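Local coordinates for SPbeta prophage-derived aminoglycoside N(3')-acetyltransferase-like protein YokD (Bacillus subtilis, PDB 2NYG) that binds coenzyme A and, as a homodimeric member of the antibiotic N-acetyltransferase family, may contribute to antibiotic resistance, probably by transferring acetyl groups, at residues A[11-16]-A[242-247]; A[37-42]-A[113-118]; A[52-57]-A[120-125]. One frame throughout, in Å; residues are numbered along the deposited sequence.

How the contacts relate
Along the chain the six segments run 11-16, 37-42, 52-57, 113-118, 120-125 and 242-247. Contact 1 thus spans the other two, whose segments alternate. Contact 2 is in the middle, its centre about 12 Å from those of contacts 1 and 3, which are about 17 Å apart between centres. Helix 48-60, which carries one side of contact 3, also touches Ile115, Leu118 and Ile42 of contact 2 and Lys15 of contact 1. Contact 2 holds the coenzyme A diphosphate. Its cofactor loop, which follows strand 32-37 of the mixed sheet, thus meets the hairpin of contact 1 and, through helix 48-60, is linked to contact 3; contacts 1 and 3 both reach the second subunit.

Contact 1: A[11-16]-A[242-247]; sequences FPRTKQ and VGSANC
Ser244 OG lies beside the Arg13 guanidinium and has two backbone carbonyl oxygens of the cofactor loop within reach, those of Ile42 and Ser41, both as weak hydrogen bonds that must share its one proton. Arg13 NH2 comes to 3.5 Å from Ser244 OG, but at an angle too poor for a hydrogen bond, so the arginine meets the turn by its flat surface and not by its N-H groups. One face of the guanidinium lies over the Gly243-Ser244 peptide: Ser244 N sits 3.6 Å above the plane, over its centre, and Gly243 C is displaced toward the rim on that same face, 3.5 Å from Arg13 NH1. The Arg13 chain bends at chi2 (-67°) and then runs straight, passing CD alongside Gly243 CA at 3.9 Å before the guanidinium spreads over the peptide. The surface it meets is a type II' turn from Val242 to Ala245, closed by Val242 N to Ala245 O at 3.0 Å and by a weak return bond from Ala245 N to Val242 O. Gly243, with phi 81° and psi -123°, takes the second position of the turn, where glycine is common. This two-residue turn makes the tip of the hairpin formed by strands 238-242 and 245-251, strand 238-242 being an edge of the mixed sheet within the chain. On the other side of the contact, Thr14 is the N-cap of helix 15-25, its OG1 capping a backbone N of the first turn while its own N is bonded to Ser17 OG. That helix covers the hairpin through Ile18 and Leu22, which touch Val242, while Leu174 of strand 170-174 meets Val242 and Cys247.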
loop_
_atom_site.group_PDB
_atom_site.type_symbol
_atom_site.label_atom_id
_atom_site.label_comp_id
_atom_site.label_asym_id
_atom_site.label_seq_id
_atom_site.Cartn_x
_atom_site.Cartn_y
_atom_site.Cartn_z
ATOM N N PHE A 11 -9.110 -7.942 -23.504
ATOM C CA PHE A 11 -9.948 -6.777 -23.220
ATOM C C PHE A 11 -9.764 -6.480 -21.730
ATOM O O PHE A 11 -9.351 -7.353 -20.970
ATOM C CB PHE A 11 -11.418 -7.079 -23.535
ATOM N N PRO A 12 -10.068 -5.246 -21.290
ATOM C CA PRO A 12 -9.912 -4.877 -19.880
ATOM C C PRO A 12 -10.754 -5.677 -18.884
ATOM O O PRO A 12 -11.948 -5.896 -19.096
ATOM C CB PRO A 12 -10.295 -3.390 -19.859
ATOM C CG PRO A 12 -10.122 -2.945 -21.247
ATOM C CD PRO A 12 -10.601 -4.110 -22.060
ATOM N N ARG A 13 -10.129 -6.104 -17.792
ATOM C CA ARG A 13 -10.848 -6.827 -16.748
ATOM C C ARG A 13 -11.406 -5.721 -15.850
ATOM O O ARG A 13 -10.659 -4.871 -15.381
ATOM C CB ARG A 13 -9.898 -7.708 -15.927
ATOM C CG ARG A 13 -8.784 -8.379 -16.715
ATOM C CD ARG A 13 -9.312 -9.411 -17.663
ATOM N NE ARG A 13 -8.222 -10.076 -18.357
ATOM C CZ ARG A 13 -8.371 -11.149 -19.127
ATOM N NH1 ARG A 13 -9.572 -11.679 -19.311
ATOM N NH2 ARG A 13 -7.309 -11.709 -19.694
ATOM N N THR A 14 -12.713 -5.725 -15.615
ATOM C CA THR A 14 -13.328 -4.709 -14.774
ATOM C C THR A 14 -13.979 -5.290 -13.531
ATOM O O THR A 14 -14.150 -6.505 -13.403
ATOM C CB THR A 14 -14.405 -3.920 -15.544
ATOM O OG1 THR A 14 -15.452 -4.811 -15.934
ATOM C CG2 THR A 14 -13.810 -3.266 -16.786
ATOM N N LYS A 15 -14.340 -4.396 -12.618
ATOM C CA LYS A 15 -15.005 -4.778 -11.390
ATOM C C LYS A 15 -16.150 -5.724 -11.715
ATOM O O LYS A 15 -16.323 -6.751 -11.084
ATOM C CB LYS A 15 -15.572 -3.546 -10.692
ATOM C CG LYS A 15 -16.235 -3.859 -9.366
ATOM C CD LYS A 15 -16.883 -2.631 -8.766
ATOM C CE LYS A 15 -18.084 -2.194 -9.592
ATOM N NZ LYS A 15 -18.644 -0.899 -9.117
ATOM N N GLN A 16 -16.919 -5.365 -12.729
ATOM C CA GLN A 16 -18.069 -6.149 -13.154
ATOM C C GLN A 16 -17.726 -7.492 -13.778
ATOM O O GLN A 16 -18.399 -8.489 -13.518
ATOM C CB GLN A 16 -18.889 -5.347 -14.159
ATOM C CG GLN A 16 -20.168 -6.029 -14.630
ATOM C CD GLN A 16 -20.739 -5.363 -15.869
ATOM O OE1 GLN A 16 -20.648 -4.141 -16.016
ATOM N NE2 GLN A 16 -21.338 -6.164 -16.760
ATOM N N VAL A 242 -10.641 -16.179 -13.296
ATOM C CA VAL A 242 -11.106 -14.854 -12.897
ATOM C C VAL A 242 -10.220 -13.942 -13.733
ATOM O O VAL A 242 -9.094 -13.608 -13.346
ATOM C CB VAL A 242 -10.877 -14.582 -11.406
ATOM C CG1 VAL A 242 -11.117 -13.127 -11.106
ATOM C CG2 VAL A 242 -11.814 -15.432 -10.589
ATOM N N GLY A 243 -10.728 -13.557 -14.896
ATOM C CA GLY A 243 -9.932 -12.752 -15.801
ATOM C C GLY A 243 -9.028 -13.746 -16.512
ATOM O O GLY A 243 -9.509 -14.704 -17.125
ATOM N N SER A 244 -7.718 -13.555 -16.444
ATOM C CA SER A 244 -6.838 -14.516 -17.095
ATOM C C SER A 244 -6.104 -15.364 -16.049
ATOM O O SER A 244 -5.250 -16.181 -16.386
ATOM C CB SER A 244 -5.855 -13.803 -18.033
ATOM O OG SER A 244 -5.031 -12.905 -17.331
ATOM N N ALA A 245 -6.474 -15.189 -14.781
ATOM C CA ALA A 245 -5.869 -15.937 -13.684
ATOM C C ALA A 245 -6.624 -17.222 -13.406
ATOM O O ALA A 245 -7.844 -17.264 -13.495
ATOM C CB ALA A 245 -5.833 -15.087 -12.427
ATOM N N ASN A 246 -5.880 -18.267 -13.064
ATOM C CA ASN A 246 -6.455 -19.579 -12.757
ATOM C C ASN A 246 -6.772 -19.629 -11.289
ATOM O O ASN A 246 -5.908 -19.378 -10.452
ATOM C CB ASN A 246 -5.465 -20.692 -13.108
ATOM C CG ASN A 246 -5.299 -20.861 -14.593
ATOM O OD1 ASN A 246 -4.208 -20.689 -15.129
ATOM N ND2 ASN A 246 -6.391 -21.193 -15.274
ATOM N N CYS A 247 -8.006 -19.971 -10.964
ATOM C CA CYS A 247 -8.387 -19.982 -9.561
ATOM C C CYS A 247 -9.054 -21.243 -9.047
ATOM O O CYS A 247 -9.603 -22.050 -9.803
ATOM C CB CYS A 247 -9.341 -18.817 -9.274
ATOM S SG CYS A 247 -8.893 -17.229 -9.985
#

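Contact 2: A[37-42]-A[113-118]. With COA (coenzyme A), chain G.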
loop_
_atom_site.group_PDB
_atom_site.type_symbol
_atom_site.label_atom_id
_atom_site.label_comp_id
_atom_site.label_asym_id
_atom_site.label_seq_id
_atom_site.Cartn_x
_atom_site.Cartn_y
_atom_site.Cartn_z
ATOM N N SER A 37 -4.068 -13.708 -3.392
ATOM C CA SER A 37 -4.105 -13.207 -4.754
ATOM C C SER A 37 -2.804 -12.850 -5.443
ATOM O O SER A 37 -1.733 -12.871 -4.852
ATOM C CB SER A 37 -5.023 -11.984 -4.790
ATOM O OG SER A 37 -4.768 -11.128 -3.685
ATOM N N SER A 38 -2.946 -12.524 -6.718
ATOM C CA SER A 38 -1.872 -12.090 -7.597
ATOM C C SER A 38 -2.566 -11.114 -8.536
ATOM O O SER A 38 -3.248 -11.521 -9.485
ATOM C CB SER A 38 -1.308 -13.249 -8.416
ATOM O OG SER A 38 -0.655 -12.777 -9.592
ATOM N N LEU A 39 -2.412 -9.824 -8.272
ATOM C CA LEU A 39 -3.055 -8.837 -9.115
ATOM C C LEU A 39 -2.682 -8.979 -10.591
ATOM O O LEU A 39 -3.549 -8.858 -11.445
ATOM C CB LEU A 39 -2.744 -7.419 -8.622
ATOM C CG LEU A 39 -3.228 -6.281 -9.539
ATOM C CD1 LEU A 39 -4.686 -6.495 -9.899
ATOM C CD2 LEU A 39 -3.028 -4.931 -8.860
ATOM N N SER A 40 -1.415 -9.250 -10.894
ATOM C CA SER A 40 -0.990 -9.378 -12.288
ATOM C C SER A 40 -1.514 -10.597 -13.055
ATOM O O SER A 40 -1.763 -10.520 -14.253
ATOM C CB SER A 40 0.541 -9.336 -12.377
ATOM O OG SER A 40 1.143 -10.348 -11.593
ATOM N N SER A 41 -1.692 -11.709 -12.365
ATOM C CA SER A 41 -2.164 -12.925 -12.990
ATOM C C SER A 41 -3.554 -12.782 -13.578
ATOM O O SER A 41 -4.051 -13.678 -14.267
ATOM C CB SER A 41 -2.200 -14.038 -11.966
ATOM O OG SER A 41 -3.054 -13.663 -10.906
ATOM N N ILE A 42 -4.189 -11.655 -13.300
ATOM C CA ILE A 42 -5.542 -11.438 -13.780
ATOM C C ILE A 42 -5.605 -10.812 -15.164
ATOM O O ILE A 42 -6.582 -11.007 -15.897
ATOM C CB ILE A 42 -6.334 -10.546 -12.805
ATOM C CG1 ILE A 42 -6.408 -11.211 -11.434
ATOM C CG2 ILE A 42 -7.736 -10.309 -13.340
ATOM C CD1 ILE A 42 -7.024 -10.331 -10.379
ATOM N N GLY A 113 1.319 -9.556 -1.790
ATOM C CA GLY A 113 0.600 -8.992 -2.916
ATOM C C GLY A 113 0.143 -7.558 -2.751
ATOM O O GLY A 113 -0.017 -7.072 -1.637
ATOM N N GLN A 114 -0.067 -6.883 -3.875
ATOM C CA GLN A 114 -0.512 -5.505 -3.877
ATOM C C GLN A 114 -1.926 -5.370 -3.335
ATOM O O GLN A 114 -2.215 -4.459 -2.558
ATOM C CB GLN A 114 -0.429 -4.939 -5.294
ATOM C CG GLN A 114 1.002 -4.644 -5.712
ATOM C CD GLN A 114 1.114 -3.928 -7.038
ATOM O OE1 GLN A 114 0.121 -3.440 -7.590
ATOM N NE2 GLN A 114 2.345 -3.851 -7.550
ATOM N N ILE A 115 -2.809 -6.272 -3.749
ATOM C CA ILE A 115 -4.191 -6.246 -3.295
ATOM C C ILE A 115 -4.299 -6.252 -1.772
ATOM O O ILE A 115 -5.070 -5.487 -1.196
ATOM C CB ILE A 115 -4.966 -7.422 -3.874
ATOM C CG1 ILE A 115 -5.241 -7.161 -5.350
ATOM C CG2 ILE A 115 -6.264 -7.620 -3.127
ATOM C CD1 ILE A 115 -5.605 -8.401 -6.152
ATOM N N VAL A 116 -3.528 -7.110 -1.118
ATOM C CA VAL A 116 -3.559 -7.176 0.336
ATOM C C VAL A 116 -3.026 -5.895 0.949
ATOM O O VAL A 116 -3.523 -5.435 1.971
ATOM C CB VAL A 116 -2.716 -8.352 0.871
ATOM C CG1 VAL A 116 -2.518 -8.219 2.374
ATOM C CG2 VAL A 116 -3.409 -9.664 0.558
ATOM N N GLU A 117 -2.009 -5.312 0.324
ATOM C CA GLU A 117 -1.417 -4.095 0.857
ATOM C C GLU A 117 -2.412 -2.941 0.826
ATOM O O GLU A 117 -2.450 -2.110 1.732
ATOM C CB GLU A 117 -0.139 -3.734 0.085
ATOM C CG GLU A 117 0.538 -2.457 0.581
ATOM C CD GLU A 117 1.017 -2.541 2.024
ATOM O OE1 GLU A 117 0.516 -3.382 2.796
ATOM O OE2 GLU A 117 1.892 -1.740 2.397
ATOM N N LEU A 118 -3.220 -2.897 -0.221
ATOM C CA LEU A 118 -4.221 -1.863 -0.344
ATOM C C LEU A 118 -5.446 -2.223 0.497
ATOM O O LEU A 118 -6.075 -1.359 1.102
ATOM C CB LEU A 118 -4.643 -1.711 -1.794
ATOM C CG LEU A 118 -5.708 -0.634 -1.925
ATOM C CD1 LEU A 118 -5.116 0.719 -1.533
ATOM C CD2 LEU A 118 -6.231 -0.612 -3.330
HETATM N N1A COA G . -3.970 -5.328 -13.747
HETATM C C2A COA G . -3.088 -6.413 -13.655
HETATM N N3A COA G . -1.847 -6.219 -13.084
HETATM C C4A COA G . -1.476 -4.978 -12.612
HETATM C C5A COA G . -2.331 -3.863 -12.678
HETATM C C6A COA G . -3.596 -4.044 -13.262
HETATM N N6A COA G . -4.447 -3.031 -13.358
HETATM N N7A COA G . -1.686 -2.790 -12.132
HETATM C C8A COA G . -0.452 -3.214 -11.726
HETATM N N9A COA G . -0.329 -4.585 -12.032
HETATM C C1B COA G . 0.806 -5.513 -11.815
HETATM C C2B COA G . 2.207 -4.888 -11.556
HETATM O O2B COA G . 2.817 -4.288 -12.719
HETATM C C3B COA G . 2.992 -6.074 -11.027
HETATM O O3B COA G . 3.486 -6.732 -12.235
HETATM P P3B COA G . 5.035 -7.181 -12.497
HETATM O O7A COA G . 5.905 -6.858 -11.258
HETATM O O8A COA G . 5.613 -6.377 -13.637
HETATM O O9A COA G . 5.051 -8.650 -12.838
HETATM C C4B COA G . 1.942 -6.919 -10.256
HETATM O O4B COA G . 0.661 -6.503 -10.780
HETATM C C5B COA G . 1.946 -6.705 -8.705
HETATM O O5B COA G . 0.904 -7.575 -8.171
HETATM P P1A COA G . 1.206 -8.499 -6.917
HETATM O O1A COA G . 0.013 -9.326 -6.563
HETATM O O2A COA G . 1.657 -7.644 -5.725
HETATM O O3A COA G . 2.416 -9.327 -7.417
HETATM P P2A COA G . 2.371 -10.575 -8.425
HETATM O O4A COA G . 3.205 -10.237 -9.609
HETATM O O5A COA G . 0.962 -10.948 -8.877
HETATM O O6A COA G . 2.997 -11.701 -7.429
HETATM C CBP COA G . 2.360 -12.947 -5.315
HETATM C CCP COA G . 2.181 -12.724 -6.846
HETATM C CDP COA G . 3.759 -12.473 -4.851
HETATM C CEP COA G . 1.218 -12.171 -4.621
HETATM C CAP COA G . 2.373 -14.490 -5.043
HETATM O OAP COA G . 2.277 -15.152 -6.326
HETATM C C9P COA G . 1.233 -15.017 -4.136
HETATM O O9P COA G . 0.408 -15.935 -4.713
HETATM N N8P COA G . 0.980 -14.634 -2.858
HETATM C C7P COA G . -0.244 -15.057 -2.142
HETATM C C6P COA G . -0.998 -13.992 -1.332
#
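Leu39 points from its loop toward helix 114-119, and its CB lies between Ile115 CD1, at 3.9 Å, and the ribose-side oxygen O5B of coenzyme A. CG, anti to the backbone N (chi1 173°), sits over the adenine, 3.8 Å from C4A of the cofactor. From there CD1 continues over the same ring system near C2A; CD2 also stays over it, near C5A, and meets Gln114 OE1 at 3.7 Å, the two side chains crossing obliquely. Ile115 CD1 fills in behind against Ser37 CB. The diphosphate is gripped from both segments: Leu39 N donates to O1A of coenzyme A at 3.0 Å (150° at the hydrogen), and Gln114 N, at the start of the helix, donates to O2A, where the helix end probably adds favourable polarity. Ser38 OG donates to O5A and accepts from Ser41 N in an ST motif that probably helps to hold the Ser38 hydroxyl toward the diphosphate. Ser40 OG also faces the diphosphate, near O4A and O5A. Leu39, Ile42 and Ile115 pack on Val52 of helix 48-60, and Ile115 and Val116 on Met68 of strand 65-69.

Contact 3: A[52-57]-A[120-125]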
loop_
_atom_site.group_PDB
_atom_site.type_symbol
_atom_site.label_atom_id
_atom_site.label_comp_id
_atom_site.label_asym_id
_atom_site.label_seq_id
_atom_site.Cartn_x
_atom_site.Cartn_y
_atom_site.Cartn_z
ATOM N N VAL A 52 -10.588 -4.964 -7.830
ATOM C CA VAL A 52 -10.657 -6.362 -7.458
ATOM C C VAL A 52 -11.255 -6.461 -6.074
ATOM O O VAL A 52 -12.039 -7.358 -5.804
ATOM C CB VAL A 52 -9.249 -7.048 -7.496
ATOM C CG1 VAL A 52 -9.354 -8.540 -7.132
ATOM C CG2 VAL A 52 -8.658 -6.916 -8.890
ATOM N N ILE A 53 -10.900 -5.525 -5.204
ATOM C CA ILE A 53 -11.416 -5.526 -3.846
ATOM C C ILE A 53 -12.927 -5.310 -3.816
ATOM O O ILE A 53 -13.638 -5.932 -3.046
ATOM C CB ILE A 53 -10.773 -4.419 -3.010
ATOM C CG1 ILE A 53 -9.272 -4.658 -2.896
ATOM C CG2 ILE A 53 -11.437 -4.350 -1.643
ATOM C CD1 ILE A 53 -8.541 -3.519 -2.256
ATOM N N GLN A 54 -13.413 -4.419 -4.665
ATOM C CA GLN A 54 -14.829 -4.114 -4.708
ATOM C C GLN A 54 -15.617 -5.255 -5.322
ATOM O O GLN A 54 -16.767 -5.491 -4.968
ATOM C CB GLN A 54 -15.025 -2.824 -5.482
ATOM C CG GLN A 54 -14.153 -1.736 -4.922
ATOM C CD GLN A 54 -14.328 -0.419 -5.621
ATOM O OE1 GLN A 54 -14.371 -0.351 -6.848
ATOM N NE2 GLN A 54 -14.412 0.645 -4.843
ATOM N N ALA A 55 -14.983 -5.968 -6.241
ATOM C CA ALA A 55 -15.625 -7.097 -6.886
ATOM C C ALA A 55 -15.786 -8.188 -5.833
ATOM O O ALA A 55 -16.767 -8.927 -5.826
ATOM C CB ALA A 55 -14.769 -7.590 -8.051
ATOM N N LEU A 56 -14.823 -8.281 -4.932
ATOM C CA LEU A 56 -14.890 -9.273 -3.881
ATOM C C LEU A 56 -16.001 -8.910 -2.925
ATOM O O LEU A 56 -16.763 -9.772 -2.482
ATOM C CB LEU A 56 -13.551 -9.356 -3.140
ATOM C CG LEU A 56 -12.578 -10.362 -3.757
ATOM C CD1 LEU A 56 -11.144 -10.018 -3.413
ATOM C CD2 LEU A 56 -12.954 -11.749 -3.270
ATOM N N ILE A 57 -16.093 -7.623 -2.621
ATOM C CA ILE A 57 -17.116 -7.121 -1.714
ATOM C C ILE A 57 -18.513 -7.239 -2.335
ATOM O O ILE A 57 -19.481 -7.612 -1.668
ATOM C CB ILE A 57 -16.791 -5.662 -1.314
ATOM C CG1 ILE A 57 -15.619 -5.673 -0.337
ATOM C CG2 ILE A 57 -17.987 -4.995 -0.706
ATOM C CD1 ILE A 57 -15.218 -4.350 0.203
ATOM N N ARG A 120 -5.607 -3.660 3.288
ATOM C CA ARG A 120 -5.395 -3.430 4.712
ATOM C C ARG A 120 -5.764 -2.031 5.166
ATOM O O ARG A 120 -6.095 -1.827 6.321
ATOM C CB ARG A 120 -3.947 -3.729 5.112
ATOM C CG ARG A 120 -2.899 -2.837 4.444
ATOM C CD ARG A 120 -1.527 -3.037 5.076
ATOM N NE ARG A 120 -1.138 -1.915 5.928
ATOM C CZ ARG A 120 -0.246 -0.990 5.581
ATOM N NH1 ARG A 120 0.351 -1.053 4.402
ATOM N NH2 ARG A 120 0.052 -0.001 6.411
ATOM N N SER A 121 -5.701 -1.059 4.275
ATOM C CA SER A 121 -6.058 0.287 4.677
ATOM C C SER A 121 -7.259 0.754 3.869
ATOM O O SER A 121 -7.368 1.925 3.497
ATOM C CB SER A 121 -4.879 1.232 4.486
ATOM O OG SER A 121 -4.606 1.408 3.112
ATOM N N TYR A 122 -8.155 -0.190 3.595
ATOM C CA TYR A 122 -9.383 0.076 2.852
ATOM C C TYR A 122 -10.467 0.375 3.895
ATOM O O TYR A 122 -10.473 -0.207 4.981
ATOM C CB TYR A 122 -9.779 -1.148 2.026
ATOM C CG TYR A 122 -10.818 -0.876 0.966
ATOM C CD1 TYR A 122 -10.477 -0.230 -0.221
ATOM C CD2 TYR A 122 -12.140 -1.294 1.131
ATOM C CE1 TYR A 122 -11.428 -0.014 -1.230
ATOM C CE2 TYR A 122 -13.098 -1.080 0.129
ATOM C CZ TYR A 122 -12.732 -0.441 -1.049
ATOM O OH TYR A 122 -13.651 -0.245 -2.049
ATOM N N PRO A 123 -11.406 1.277 3.570
ATOM C CA PRO A 123 -12.467 1.621 4.520
ATOM C C PRO A 123 -13.188 0.413 5.096
ATOM O O PRO A 123 -13.755 -0.404 4.356
ATOM C CB PRO A 123 -13.401 2.501 3.693
ATOM C CG PRO A 123 -12.505 3.079 2.647
ATOM C CD PRO A 123 -11.657 1.907 2.262
ATOM N N GLU A 124 -13.142 0.301 6.419
ATOM C CA GLU A 124 -13.822 -0.761 7.156
ATOM C C GLU A 124 -13.106 -2.097 7.334
ATOM O O GLU A 124 -13.680 -3.053 7.848
ATOM C CB GLU A 124 -15.201 -0.972 6.542
ATOM C CG GLU A 124 -15.919 0.352 6.322
ATOM C CD GLU A 124 -17.258 0.411 6.995
ATOM O OE1 GLU A 124 -18.219 -0.157 6.435
ATOM O OE2 GLU A 124 -17.343 1.016 8.087
ATOM N N VAL A 125 -11.848 -2.155 6.928
ATOM C CA VAL A 125 -11.052 -3.360 7.069
ATOM C C VAL A 125 -10.310 -3.345 8.408
ATOM O O VAL A 125 -9.675 -2.354 8.765
ATOM C CB VAL A 125 -10.022 -3.466 5.938
ATOM C CG1 VAL A 125 -9.113 -4.665 6.168
ATOM C CG2 VAL A 125 -10.732 -3.575 4.613
#
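The Tyr122 ring has Ile53 CG2 over the centre of one face and, against the opposite face near the rim, CD of the adjoining Pro123. The Ile53 methyl makes a CH-pi contact: it is 4.0 Å from the centroid of the Tyr122 ring and only 9° off the ring normal. At the edge, near the ring plane, lies the Gln54 amide, its plane turned 82° from that of the ring. Gln54 NE2 donates to Tyr122 OH at 3.0 Å with a fairly straight 155° at the hydrogen, and the phenol oxygen lies close to the amide plane. Gln54 CG also touches the hydroxyl; beyond it the chain runs extended and crosses the tyrosine at about a right angle. Ile57 CD1 approaches Tyr122 CE2 obliquely, at 3.9 Å; Ile53, Gln54 and Ile57 of the one helix thus all meet this aromatic side chain. Tyr122 reaches them with CG anti to its backbone N, extending from a loop whose CA atoms stay well clear of the helix; the nearest pair, Ile53 CA and Tyr122 CA, is 9.0 Å apart. The loop contains a type II turn from Tyr122 to Val125, closed by Val125 N to Tyr122 O at 3.1 Å, with Glu124 in the left-handed region at its third position. It leads from helix 114-119 into the short strand 126-127 at one end of the mixed sheet, and the tyrosine joins this connection to helix 48-60. Around it, Ile53 also packs on Leu118 and Phe119, and Ile57 on Trp138 of strand 135-139. Tyr105 of the second subunit meets the Tyr122 ring with the planes inclined to each other and packs on Gln54 and Pro123.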